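Local coordinates for rhomboid protease GlpG (Haemophilus influenzae, PDB 2NR9), which is a rhomboid-type serine protease of the inner membrane that probably cuts transmembrane segments of its substrates inside the bilayer with a serine-histidine dyad, at residues S55-H60 against M91-A96; L70-I75 against A121-V126; D130-H135 against I182-R187. The protein carries 2 engineered substitutions. All blocks are in the same frame, centred on the assembly; numbering follows the deposited sequence.

Contact 1. Residues S55-H60 against M91-A96; sequences SHTLVH and MLYVVA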
loop_
_atom_site.group_PDB
_atom_site.type_symbol
_atom_site.label_atom_id
_atom_site.label_comp_id
_atom_site.label_asym_id
_atom_site.label_seq_id
_atom_site.Cartn_x
_atom_site.Cartn_y
_atom_site.Cartn_z
ATOM N N SER A 55 -1.360 0.184 11.810
ATOM C CA SER A 55 -1.516 -1.263 12.016
ATOM C C SER A 55 -2.662 -1.936 11.268
ATOM O O SER A 55 -2.594 -3.125 10.976
ATOM C CB SER A 55 -1.568 -1.612 13.510
ATOM O OG SER A 55 -2.671 -0.992 14.161
ATOM N N HIS A 56 -3.720 -1.188 10.986
ATOM C CA HIS A 56 -4.878 -1.744 10.290
ATOM C C HIS A 56 -4.500 -2.404 8.959
ATOM O O HIS A 56 -5.244 -3.241 8.440
ATOM C CB HIS A 56 -5.930 -0.655 10.055
ATOM C CG HIS A 56 -5.407 0.543 9.318
ATOM N ND1 HIS A 56 -5.430 0.642 7.944
ATOM C CD2 HIS A 56 -4.825 1.681 9.766
ATOM C CE1 HIS A 56 -4.922 1.805 7.578
ATOM N NE2 HIS A 56 -4.529 2.447 8.664
ATOM N N THR A 57 -3.322 -2.056 8.439
ATOM C CA THR A 57 -2.861 -2.556 7.142
ATOM C C THR A 57 -2.267 -3.958 7.209
ATOM O O THR A 57 -1.996 -4.571 6.181
ATOM C CB THR A 57 -1.786 -1.633 6.537
ATOM O OG1 THR A 57 -0.604 -1.679 7.348
ATOM C CG2 THR A 57 -2.293 -0.207 6.439
ATOM N N LEU A 58 -2.034 -4.443 8.420
ATOM C CA LEU A 58 -1.412 -5.747 8.629
ATOM C C LEU A 58 -2.418 -6.887 8.818
ATOM O O LEU A 58 -2.025 -8.042 9.003
ATOM C CB LEU A 58 -0.482 -5.676 9.839
ATOM C CG LEU A 58 0.983 -5.237 9.671
ATOM C CD1 LEU A 58 1.258 -4.456 8.398
ATOM C CD2 LEU A 58 1.497 -4.513 10.915
ATOM N N VAL A 59 -3.705 -6.554 8.842
ATOM C CA VAL A 59 -4.749 -7.550 9.031
ATOM C C VAL A 59 -5.521 -7.786 7.729
ATOM O O VAL A 59 -5.865 -6.841 7.019
ATOM C CB VAL A 59 -5.746 -7.129 10.142
ATOM C CG1 VAL A 59 -6.800 -8.214 10.354
ATOM C CG2 VAL A 59 -5.009 -6.841 11.444
ATOM N N HIS A 60 -5.791 -9.052 7.428
ATOM C CA HIS A 60 -6.522 -9.408 6.224
ATOM C C HIS A 60 -7.751 -10.262 6.539
ATOM O O HIS A 60 -7.813 -10.920 7.580
ATOM C CB HIS A 60 -5.589 -10.046 5.189
ATOM C CG HIS A 60 -4.640 -9.066 4.567
ATOM N ND1 HIS A 60 -3.488 -8.642 5.200
ATOM C CD2 HIS A 60 -4.733 -8.338 3.429
ATOM C CE1 HIS A 60 -2.899 -7.716 4.462
ATOM N NE2 HIS A 60 -3.631 -7.516 3.380
ATOM N N MET A 91 8.722 4.846 4.191
ATOM C CA MET A 91 7.996 6.127 4.249
ATOM C C MET A 91 6.661 6.105 3.507
ATOM O O MET A 91 5.637 6.548 4.038
ATOM C CB MET A 91 8.865 7.267 3.698
ATOM C CG MET A 91 9.963 7.749 4.641
ATOM S SD MET A 91 10.880 9.149 3.940
ATOM C CE MET A 91 12.034 9.505 5.264
ATOM N N LEU A 92 6.685 5.691 2.248
ATOM C CA LEU A 92 5.448 5.582 1.490
ATOM C C LEU A 92 4.470 4.705 2.274
ATOM O O LEU A 92 3.280 5.014 2.364
ATOM C CB LEU A 92 5.709 4.947 0.121
ATOM C CG LEU A 92 6.398 5.768 -0.972
ATOM C CD1 LEU A 92 6.963 4.850 -2.045
ATOM C CD2 LEU A 92 5.429 6.775 -1.576
ATOM N N TYR A 93 4.982 3.648 2.902
ATOM C CA TYR A 93 4.118 2.733 3.671
ATOM C C TYR A 93 3.463 3.396 4.883
ATOM O O TYR A 93 2.248 3.270 5.097
ATOM C CB TYR A 93 4.881 1.475 4.109
ATOM C CG TYR A 93 4.147 0.676 5.164
ATOM C CD1 TYR A 93 3.063 -0.134 4.827
ATOM C CD2 TYR A 93 4.507 0.764 6.501
ATOM C CE1 TYR A 93 2.364 -0.838 5.803
ATOM C CE2 TYR A 93 3.817 0.058 7.484
ATOM C CZ TYR A 93 2.749 -0.739 7.130
ATOM O OH TYR A 93 2.070 -1.444 8.105
ATOM N N VAL A 94 4.277 4.041 5.711
ATOM C CA VAL A 94 3.775 4.696 6.896
ATOM C C VAL A 94 2.743 5.770 6.538
ATOM O O VAL A 94 1.656 5.814 7.111
ATOM C CB VAL A 94 4.923 5.332 7.734
ATOM C CG1 VAL A 94 4.350 6.149 8.866
ATOM C CG2 VAL A 94 5.852 4.250 8.285
ATOM N N VAL A 95 3.086 6.604 5.555
ATOM C CA VAL A 95 2.243 7.727 5.130
ATOM C C VAL A 95 0.982 7.297 4.388
ATOM O O VAL A 95 -0.108 7.817 4.648
ATOM C CB VAL A 95 3.042 8.741 4.277
ATOM C CG1 VAL A 95 2.102 9.716 3.571
ATOM C CG2 VAL A 95 4.065 9.486 5.145
ATOM N N ALA A 96 1.122 6.385 3.437
ATOM C CA ALA A 96 -0.054 5.868 2.751
ATOM C C ALA A 96 -0.990 5.197 3.760
ATOM O O ALA A 96 -2.194 5.441 3.750
ATOM C CB ALA A 96 0.337 4.901 1.662
#
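Tyr-93 reaches from helix 86-108 to the loop that precedes helix 63-84 and brings its phenol oxygen against Thr-57 OG1 and Leu-58 CD1. These three residues account for nearly all of the 116 Å² buried here. With chi1 at 166° the ring runs off the helix beside its own carbonyl carbon, and it spans the gap between backbones whose nearest CA atoms, those of Thr-57 and Tyr-93, are 9.4 Å apart.

The polar part is a single hydrogen bond, from Tyr-93 OH to Thr-57 OG1, at 2.8 Å. Its angle CZ-OH-OG1 is 109°, close to the value expected for a phenol giving its proton. Thr-57 OG1 lies at the ring edge, near the ring plane and on the CE1 side, 3.5 Å from Tyr-93 CE1. The same OG1 also bonds to the carbonyl oxygen of Ile-54, so the threonine hydroxyl receives one bond and passes one on.

Leu-58 adds the apolar part. Its CD1 comes within 3.1 Å of Tyr-93 OH, a close approach, but stays 4.2 Å from Tyr-93 CZ and stands obliquely to the ring. Chi2 of Leu-58, at 20°, is nearly eclipsed; the side chain also touches Ile-22 of helix 10-27 and a bound PA6 molecule, and these neighbours may contribute to that torsion.

Leu-115, just before the nucleophile Ser-116, touches both Thr-57 and Tyr-93, and the side chain of Thr-57 is about 8 Å from that of Ser-116. A buried relay from Tyr-93 through Thr-57 to Ile-54 thus gives the proton of Tyr-93 OH an acceptor and uses Thr-57 OG1 twice, while tethering the loop at the predicted periplasmic side to a transmembrane helix near the active site.

Contact 2. Residues L70-I75 against A121-V126; sequences LSWFFI and AVLGYV. With PQE (3,6,12,15,18,21,24-heptaoxahexatriacontan-1-ol), chain F.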
loop_
_atom_site.group_PDB
_atom_site.type_symbol
_atom_site.label_atom_id
_atom_site.label_comp_id
_atom_site.label_asym_id
_atom_site.label_seq_id
_atom_site.Cartn_x
_atom_site.Cartn_y
_atom_site.Cartn_z
ATOM N N LEU A 70 -0.606 -9.038 -1.140
ATOM C CA LEU A 70 0.818 -9.368 -1.014
ATOM C C LEU A 70 1.536 -9.589 -2.341
ATOM O O LEU A 70 2.723 -9.286 -2.458
ATOM C CB LEU A 70 1.041 -10.557 -0.072
ATOM C CG LEU A 70 0.840 -10.243 1.412
ATOM C CD1 LEU A 70 1.465 -11.319 2.287
ATOM C CD2 LEU A 70 1.453 -8.894 1.737
ATOM N N SER A 71 0.846 -10.186 -3.312
ATOM C CA SER A 71 1.429 -10.395 -4.643
ATOM C C SER A 71 1.824 -9.051 -5.247
ATOM O O SER A 71 2.975 -8.842 -5.626
ATOM C CB SER A 71 0.432 -11.091 -5.574
ATOM O OG SER A 71 0.025 -12.349 -5.060
ATOM N N TRP A 72 0.849 -8.151 -5.346
ATOM C CA TRP A 72 1.068 -6.826 -5.907
ATOM C C TRP A 72 2.070 -5.992 -5.103
ATOM O O TRP A 72 2.914 -5.310 -5.683
ATOM C CB TRP A 72 -0.262 -6.085 -6.066
ATOM C CG TRP A 72 -1.096 -6.594 -7.204
ATOM C CD1 TRP A 72 -1.877 -7.714 -7.214
ATOM C CD2 TRP A 72 -1.231 -5.999 -8.498
ATOM N NE1 TRP A 72 -2.486 -7.854 -8.439
ATOM C CE2 TRP A 72 -2.109 -6.811 -9.243
ATOM C CE3 TRP A 72 -0.696 -4.854 -9.100
ATOM C CZ2 TRP A 72 -2.458 -6.521 -10.561
ATOM C CZ3 TRP A 72 -1.048 -4.565 -10.406
ATOM C CH2 TRP A 72 -1.923 -5.392 -11.122
ATOM N N PHE A 73 1.983 -6.048 -3.776
ATOM C CA PHE A 73 2.928 -5.307 -2.927
ATOM C C PHE A 73 4.345 -5.870 -3.018
ATOM O O PHE A 73 5.316 -5.118 -3.012
ATOM C CB PHE A 73 2.477 -5.278 -1.458
ATOM C CG PHE A 73 3.428 -4.518 -0.538
ATOM C CD1 PHE A 73 3.403 -3.134 -0.485
ATOM C CD2 PHE A 73 4.342 -5.196 0.260
ATOM C CE1 PHE A 73 4.266 -2.438 0.352
ATOM C CE2 PHE A 73 5.214 -4.505 1.094
ATOM C CZ PHE A 73 5.170 -3.129 1.147
ATOM N N PHE A 74 4.467 -7.193 -3.093
ATOM C CA PHE A 74 5.787 -7.795 -3.149
ATOM C C PHE A 74 6.495 -7.393 -4.437
ATOM O O PHE A 74 7.641 -6.947 -4.414
ATOM C CB PHE A 74 5.711 -9.318 -3.016
ATOM C CG PHE A 74 7.052 -9.976 -2.844
ATOM C CD1 PHE A 74 7.664 -10.017 -1.599
ATOM C CD2 PHE A 74 7.707 -10.540 -3.926
ATOM C CE1 PHE A 74 8.915 -10.605 -1.438
ATOM C CE2 PHE A 74 8.953 -11.130 -3.771
ATOM C CZ PHE A 74 9.555 -11.164 -2.523
ATOM N N ILE A 75 5.774 -7.485 -5.551
ATOM C CA ILE A 75 6.313 -7.115 -6.847
ATOM C C ILE A 75 6.644 -5.627 -6.969
ATOM O O ILE A 75 7.782 -5.268 -7.254
ATOM C CB ILE A 75 5.357 -7.505 -7.993
ATOM C CG1 ILE A 75 5.270 -9.027 -8.121
ATOM C CG2 ILE A 75 5.825 -6.889 -9.306
ATOM C CD1 ILE A 75 4.427 -9.499 -9.311
ATOM N N ALA A 121 -1.161 3.175 -3.482
ATOM C CA ALA A 121 -0.158 4.222 -3.356
ATOM C C ALA A 121 1.112 3.750 -4.067
ATOM O O ALA A 121 1.718 4.488 -4.844
ATOM C CB ALA A 121 0.128 4.509 -1.895
ATOM N N VAL A 122 1.505 2.507 -3.797
ATOM C CA VAL A 122 2.674 1.919 -4.440
ATOM C C VAL A 122 2.508 1.857 -5.968
ATOM O O VAL A 122 3.418 2.241 -6.710
ATOM C CB VAL A 122 3.005 0.516 -3.858
ATOM C CG1 VAL A 122 3.864 -0.289 -4.827
ATOM C CG2 VAL A 122 3.690 0.655 -2.491
ATOM N N LEU A 123 1.343 1.391 -6.433
ATOM C CA LEU A 123 1.061 1.337 -7.879
ATOM C C LEU A 123 1.037 2.744 -8.469
ATOM O O LEU A 123 1.518 2.975 -9.577
ATOM C CB LEU A 123 -0.274 0.638 -8.165
ATOM C CG LEU A 123 -0.427 -0.819 -7.721
ATOM C CD1 LEU A 123 -1.758 -1.391 -8.211
ATOM C CD2 LEU A 123 0.732 -1.650 -8.243
ATOM N N GLY A 124 0.455 3.681 -7.729
ATOM C CA GLY A 124 0.404 5.067 -8.171
ATOM C C GLY A 124 1.797 5.665 -8.312
ATOM O O GLY A 124 2.081 6.380 -9.270
ATOM N N TYR A 125 2.659 5.382 -7.338
ATOM C CA TYR A 125 4.028 5.891 -7.345
ATOM C C TYR A 125 4.812 5.370 -8.546
ATOM O O TYR A 125 5.419 6.140 -9.284
ATOM C CB TYR A 125 4.746 5.499 -6.060
ATOM C CG TYR A 125 6.073 6.184 -5.882
ATOM C CD1 TYR A 125 6.154 7.413 -5.254
ATOM C CD2 TYR A 125 7.245 5.614 -6.363
ATOM C CE1 TYR A 125 7.359 8.052 -5.094
ATOM C CE2 TYR A 125 8.462 6.249 -6.206
ATOM C CZ TYR A 125 8.510 7.467 -5.568
ATOM O OH TYR A 125 9.712 8.111 -5.410
ATOM N N VAL A 126 4.792 4.057 -8.731
ATOM C CA VAL A 126 5.496 3.430 -9.838
ATOM C C VAL A 126 4.961 3.910 -11.185
ATOM O O VAL A 126 5.733 4.190 -12.104
ATOM C CB VAL A 126 5.397 1.897 -9.766
ATOM C CG1 VAL A 126 5.992 1.260 -11.021
ATOM C CG2 VAL A 126 6.087 1.381 -8.509
HETATM O O47 PQE F . -8.765 -20.915 5.478
HETATM C C68 PQE F . -9.828 -20.307 4.728
HETATM C C52 PQE F . -9.976 -18.844 5.140
HETATM O O70 PQE F . -11.011 -18.233 4.368
HETATM C C55 PQE F . -10.495 -17.541 3.230
HETATM C C58 PQE F . -11.631 -17.215 2.266
HETATM O O71 PQE F . -11.098 -16.931 0.972
HETATM C C61 PQE F . -11.486 -17.913 0.010
HETATM C C62 PQE F . -11.535 -19.286 0.671
HETATM C C63 PQE F . -10.894 -20.352 -0.211
HETATM C C66 PQE F . -9.704 -19.794 -0.983
HETATM C C67 PQE F . -8.390 -20.128 -0.287
HETATM O O72 PQE F . -7.312 -19.501 -0.985
HETATM C C65 PQE F . -6.051 -19.791 -0.378
HETATM C C64 PQE F . -4.941 -19.020 -1.089
HETATM O O73 PQE F . -3.727 -19.122 -0.342
HETATM C C60 PQE F . -3.881 -18.671 1.003
HETATM C C59 PQE F . -2.668 -17.840 1.407
HETATM O O74 PQE F . -2.735 -17.532 2.801
HETATM C C57 PQE F . -1.923 -16.407 3.141
HETATM C C56 PQE F . -0.597 -16.472 2.388
HETATM O O75 PQE F . -0.526 -15.416 1.427
HETATM C C54 PQE F . 0.305 -15.769 0.320
HETATM C C53 PQE F . 0.673 -14.516 -0.469
HETATM O O76 PQE F . 2.065 -14.535 -0.780
HETATM C C51 PQE F . 2.315 -14.116 -2.123
HETATM C C50 PQE F . 3.816 -13.935 -2.345
HETATM C C49 PQE F . 4.089 -13.138 -3.618
HETATM C C48 PQE F . 5.014 -13.895 -4.565
HETATM C C47 PQE F . 5.208 -13.125 -5.868
HETATM C C46 PQE F . 4.659 -13.909 -7.057
HETATM C C45 PQE F . 4.410 -12.995 -8.252
HETATM C C44 PQE F . 3.614 -13.712 -9.342
HETATM C C43 PQE F . 3.505 -12.858 -10.603
HETATM C C42 PQE F . 3.957 -13.632 -11.839
HETATM C C41 PQE F . 3.080 -13.314 -13.046
HETATM C C40 PQE F . 2.701 -14.577 -13.795
#
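Leu-123 on helix 116-131 and Trp-72 on helix 63-84 form the larger half of a helix-helix contact in the rhomboid transmembrane bundle, where the helix that begins at the nucleophile Ser-116 packs against helix 63-84. The CA atoms of Trp-72 and Leu-123 are 8.4 Å apart, and 170 Å² is buried, all of it by apolar contacts.

From CB, which makes no close contact with Trp-72, the leucine chain continues with CG anti to the carbonyl carbon (chi1 -61°), which points the fork at the indole. Leu-123 CG stands 4.3 Å from Trp-72 CE3, and the two methyls do the touching. Leu-123 CD2 comes in at the ring edge, near its plane, 3.6 Å from Trp-72 CE3. Leu-123 CD1 sits off to one side of that plane, 3.7 Å from Trp-72 CE3 and 3.9 Å from Trp-72 CZ3. The fork therefore meets the benzo part of the indole with its methyls placed differently, and the two side chains run at about a right angle. The indole also makes an edge-to-face contact with Phe-144, and Leu-123 packs on Phe-76 one turn further along helix 63-84.

The second pair is looser. Phe-73 CE1 and Val-122 CG2 approach to 4.2 Å, the methyl standing obliquely to the phenyl ring. Phe-73 further touches Leu-15 of helix 10-27, so its ring joins three helices.

Ser-71, Phe-74 and Ile-75, partly exposed, lie along the detergent-like PQE chain, which Leu-70 also touches through CB. Ile-75 CD1 is equally close to two carbons of the PQE alkyl tail, 3.7 Å from both C45 and C43.

Contact 3. Residues D130-H135 against I182-R187; sequences DKLNHH and IDSKLR. With PQE (3,6,12,15,18,21,24-heptaoxahexatriacontan-1-ol), chain E; PA6 ((R)-2-(formyloxy)-3-(phosphonooxy)propyl pentanoate), chain D.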
loop_
_atom_site.group_PDB
_atom_site.type_symbol
_atom_site.label_atom_id
_atom_site.label_comp_id
_atom_site.label_asym_id
_atom_site.label_seq_id
_atom_site.Cartn_x
_atom_site.Cartn_y
_atom_site.Cartn_z
ATOM N N ASP A 130 7.288 5.854 -13.773
ATOM C CA ASP A 130 7.541 5.211 -15.055
ATOM C C ASP A 130 7.146 6.155 -16.192
ATOM O O ASP A 130 7.912 6.374 -17.129
ATOM C CB ASP A 130 6.736 3.917 -15.157
ATOM C CG ASP A 130 6.988 3.178 -16.451
ATOM O OD1 ASP A 130 6.003 2.844 -17.142
ATOM O OD2 ASP A 130 8.170 2.985 -16.809
ATOM N N LYS A 131 5.938 6.704 -16.093
ATOM C CA LYS A 131 5.410 7.647 -17.078
ATOM C C LYS A 131 6.320 8.860 -17.298
ATOM O O LYS A 131 6.508 9.304 -18.432
ATOM C CB LYS A 131 4.004 8.101 -16.660
ATOM C CG LYS A 131 3.564 9.450 -17.219
ATOM C CD LYS A 131 3.456 9.444 -18.736
ATOM C CE LYS A 131 3.054 10.825 -19.252
ATOM N NZ LYS A 131 3.056 10.891 -20.743
ATOM N N LEU A 132 6.904 9.372 -16.221
ATOM C CA LEU A 132 7.745 10.565 -16.308
ATOM C C LEU A 132 9.192 10.260 -16.701
ATOM O O LEU A 132 9.508 10.128 -17.879
ATOM C CB LEU A 132 7.704 11.354 -14.995
ATOM C CG LEU A 132 6.334 11.895 -14.566
ATOM C CD1 LEU A 132 6.437 12.638 -13.243
ATOM C CD2 LEU A 132 5.751 12.796 -15.649
ATOM N N ASN A 133 10.063 10.167 -15.704
ATOM C CA ASN A 133 11.477 9.901 -15.930
ATOM C C ASN A 133 11.719 8.504 -16.498
ATOM O O ASN A 133 12.758 7.895 -16.242
ATOM C CB ASN A 133 12.256 10.068 -14.621
ATOM C CG ASN A 133 11.992 11.407 -13.947
ATOM O OD1 ASN A 133 12.298 11.592 -12.769
ATOM N ND2 ASN A 133 11.407 12.341 -14.690
ATOM N N HIS A 134 10.772 8.020 -17.297
ATOM C CA HIS A 134 10.847 6.675 -17.879
ATOM C C HIS A 134 12.262 6.155 -18.150
ATOM O O HIS A 134 12.872 6.473 -19.170
ATOM C CB HIS A 134 9.989 6.576 -19.141
ATOM C CG HIS A 134 10.156 5.285 -19.881
ATOM N ND1 HIS A 134 9.898 4.060 -19.306
ATOM C CD2 HIS A 134 10.511 5.033 -21.164
ATOM C CE1 HIS A 134 10.125 3.105 -20.191
ATOM N NE2 HIS A 134 10.489 3.670 -21.329
ATOM N N HIS A 135 12.751 5.319 -17.239
ATOM C CA HIS A 135 14.068 4.700 -17.355
ATOM C C HIS A 135 14.245 3.684 -16.244
ATOM O O HIS A 135 14.409 2.490 -16.493
ATOM C CB HIS A 135 15.181 5.747 -17.272
ATOM C CG HIS A 135 15.297 6.603 -18.492
ATOM N ND1 HIS A 135 15.762 6.120 -19.695
ATOM C CD2 HIS A 135 15.056 7.921 -18.684
ATOM C CE1 HIS A 135 15.776 7.096 -20.585
ATOM N NE2 HIS A 135 15.353 8.200 -19.996
ATOM N N ILE A 182 6.326 14.662 -7.288
ATOM C CA ILE A 182 7.263 15.466 -6.521
ATOM C C ILE A 182 8.692 14.922 -6.635
ATOM O O ILE A 182 9.622 15.671 -6.922
ATOM C CB ILE A 182 6.835 15.565 -5.050
ATOM C CG1 ILE A 182 5.535 16.369 -4.941
ATOM C CG2 ILE A 182 7.935 16.213 -4.217
ATOM C CD1 ILE A 182 4.926 16.373 -3.561
ATOM N N ASP A 183 8.855 13.614 -6.443
ATOM C CA ASP A 183 10.174 12.977 -6.566
ATOM C C ASP A 183 10.734 13.106 -7.976
ATOM O O ASP A 183 11.940 13.281 -8.165
ATOM C CB ASP A 183 10.107 11.505 -6.166
ATOM C CG ASP A 183 10.077 11.314 -4.674
ATOM O OD1 ASP A 183 10.388 12.286 -3.947
ATOM O OD2 ASP A 183 9.790 10.182 -4.223
ATOM N N SER A 184 9.868 12.945 -8.966
ATOM C CA SER A 184 10.272 13.096 -10.349
ATOM C C SER A 184 10.824 14.507 -10.543
ATOM O O SER A 184 11.892 14.690 -11.129
ATOM C CB SER A 184 9.085 12.852 -11.281
ATOM O OG SER A 184 9.451 13.051 -12.636
ATOM N N LYS A 185 10.117 15.494 -9.996
ATOM C CA LYS A 185 10.547 16.887 -10.087
ATOM C C LYS A 185 11.886 17.124 -9.401
ATOM O O LYS A 185 12.785 17.733 -9.976
ATOM C CB LYS A 185 9.503 17.837 -9.492
ATOM C CG LYS A 185 10.024 19.264 -9.368
ATOM C CD LYS A 185 9.040 20.209 -8.699
ATOM C CE LYS A 185 9.697 21.577 -8.474
ATOM N NZ LYS A 185 8.736 22.602 -7.943
ATOM N N LEU A 186 11.990 16.693 -8.146
ATOM C CA LEU A 186 13.217 16.876 -7.366
ATOM C C LEU A 186 14.414 16.240 -8.062
ATOM O O LEU A 186 15.540 16.716 -7.943
ATOM C CB LEU A 186 13.050 16.307 -5.955
ATOM C CG LEU A 186 11.967 16.980 -5.105
ATOM C CD1 LEU A 186 11.878 16.333 -3.730
ATOM C CD2 LEU A 186 12.240 18.476 -4.984
ATOM N N ARG A 187 14.148 15.151 -8.774
ATOM C CA ARG A 187 15.155 14.433 -9.548
ATOM C C ARG A 187 15.678 15.327 -10.681
ATOM O O ARG A 187 16.877 15.582 -10.786
ATOM C CB ARG A 187 14.520 13.163 -10.130
ATOM C CG ARG A 187 15.402 12.352 -11.050
ATOM C CD ARG A 187 16.548 11.718 -10.308
ATOM N NE ARG A 187 17.290 10.795 -11.158
ATOM C CZ ARG A 187 18.410 10.185 -10.795
ATOM N NH1 ARG A 187 18.930 10.413 -9.597
ATOM N NH2 ARG A 187 19.019 9.356 -11.633
HETATM O O47 PQE E . 10.452 12.634 -1.212
HETATM C C68 PQE E . 9.591 13.417 -0.372
HETATM C C52 PQE E . 8.954 14.540 -1.186
HETATM O O70 PQE E . 7.725 14.950 -0.580
HETATM C C55 PQE E . 6.608 14.244 -1.119
HETATM C C58 PQE E . 5.317 14.787 -0.517
HETATM O O71 PQE E . 4.552 13.709 0.022
HETATM C C61 PQE E . 3.423 13.386 -0.793
HETATM C C62 PQE E . 2.147 13.631 0.002
HETATM C C63 PQE E . 0.909 13.223 -0.784
HETATM C C66 PQE E . -0.322 13.222 0.116
HETATM C C67 PQE E . -1.539 13.766 -0.617
HETATM O O72 PQE E . -2.240 14.676 0.228
HETATM C C65 PQE E . -3.414 14.089 0.789
HETATM C C64 PQE E . -4.181 13.335 -0.293
HETATM O O73 PQE E . -5.372 12.790 0.272
HETATM C C60 PQE E . -6.241 12.241 -0.721
HETATM C C59 PQE E . -7.612 11.986 -0.103
HETATM O O74 PQE E . -8.546 12.954 -0.578
HETATM C C57 PQE E . -9.021 12.626 -1.882
HETATM C C56 PQE E . -10.456 12.124 -1.785
HETATM O O75 PQE E . -10.530 10.771 -2.228
HETATM C C54 PQE E . -11.674 10.110 -1.691
HETATM C C53 PQE E . -12.493 9.499 -2.823
HETATM O O76 PQE E . -13.589 8.775 -2.265
HETATM C C51 PQE E . -14.528 8.377 -3.260
HETATM C C50 PQE E . -15.166 7.053 -2.853
HETATM C C49 PQE E . -15.546 6.237 -4.082
HETATM C C48 PQE E . -16.989 5.751 -3.990
HETATM C C47 PQE E . -17.764 6.082 -5.262
HETATM C C46 PQE E . -18.971 5.163 -5.428
HETATM C C45 PQE E . -20.257 5.853 -4.984
HETATM C C44 PQE E . -21.263 4.843 -4.439
HETATM C C43 PQE E . -22.664 5.442 -4.378
HETATM C C42 PQE E . -23.726 4.349 -4.305
HETATM C C41 PQE E . -24.353 4.095 -5.673
HETATM C C40 PQE E . -25.865 4.125 -5.597
HETATM O O32 PA6 D . 3.965 23.004 -2.600
HETATM C C31 PA6 D . 4.201 21.893 -3.051
HETATM C C32 PA6 D . 3.597 21.446 -4.361
HETATM C C33 PA6 D . 4.440 21.971 -5.517
HETATM C C34 PA6 D . 5.109 20.829 -6.274
HETATM C C35 PA6 D . 4.147 19.681 -6.491
HETATM O O31 PA6 D . 5.075 20.996 -2.311
HETATM C C3 PA6 D . 5.721 21.440 -1.120
HETATM C C2 PA6 D . 6.465 20.274 -0.477
HETATM O O21 PA6 D . 5.528 19.292 -0.032
HETATM C C21 PA6 D . 4.496 18.796 -0.931
HETATM O O22 PA6 D . 3.602 18.083 -0.506
HETATM C C1 PA6 D . 7.427 19.650 -1.485
HETATM O O11 PA6 D . 7.941 20.656 -2.356
HETATM P P PA6 D . 8.775 20.252 -3.677
HETATM O O13 PA6 D . 7.745 20.272 -4.782
HETATM O O14 PA6 D . 9.830 21.327 -3.793
HETATM O O12 PA6 D . 9.318 18.881 -3.353
#
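Asn-133 lays its side-chain amide over the hydroxyl of Ser-184, where the loop after helix 116-131 comes down on helix 166-191. Ser-184 OG is 2.9 Å from Asn-133 ND2 and 3.2 Å from Asn-133 OD1. Seen from Asn-133 CG, the oxygen rises about 40° out of the amide plane, so it sits above the O-C-N fork and not in line with either arm. Ser-184 chi1 of 178° carries OG towards the loop, and the CA atoms of Asn-133 and Ser-184 are 6.5 Å apart.

Leu-132, the first residue to leave helical geometry, closes in beside the same hydroxyl. Its CD1 is 3.3 Å from Ser-184 CB, a tight approach to be read with caution because the loop model is strained nearby. One turn along the helix, Arg-187 CG packs on Asn-133 OD1 at 3.6 Å. Within the loop segment, His-134 ND1 gives a hydrogen bond of 3.2 Å to Asp-130 OD2, with an N-H...O angle of 152°.

Another side of helix 166-191 meets bound molecules through Ile-182, Asp-183 and Leu-186. Asp-183 OD1 accepts a hydrogen bond of 2.8 Å from O47 of PQE, and its OD2 makes a salt bridge with Lys-88 of helix 86-108. Leu-186 CD2 approaches the PA6 phosphate oxygen O12 at 3.4 Å.

Lying at the predicted cytoplasmic end of the bundle and far from the dyad, this is a small seam of uncharged groups, with only the aliphatic part of Arg-187: Ser-184 OG is packed by both the amide of Asn-133 and the methyl of Leu-132, while the charge of Asp-183 is probably balanced mainly by Lys-88.

From the N terminus, residues 55-60 come first, then 70-75 on the next helix. Contact 1 closes when helix 86-108 brings 91-96 back to the first segment. By then contact 2 is open, and it closes only at 121-126 of helix 116-131, so the two cross. They also touch in space, Ala-96 CB lying 3.6 Å from Ala-121 CB. Contact 3 follows in series: 130-135 leaves the end of helix 116-131, and 182-187 of helix 166-191 closes a loop of 46 residues. A probable hydrogen bond, though modelled unusually short, from Tyr-125 OH to Asp-183 OD2 joins it to contact 2. Together they tie the loop at the predicted periplasmic side, the core helices and the predicted cytoplasmic end.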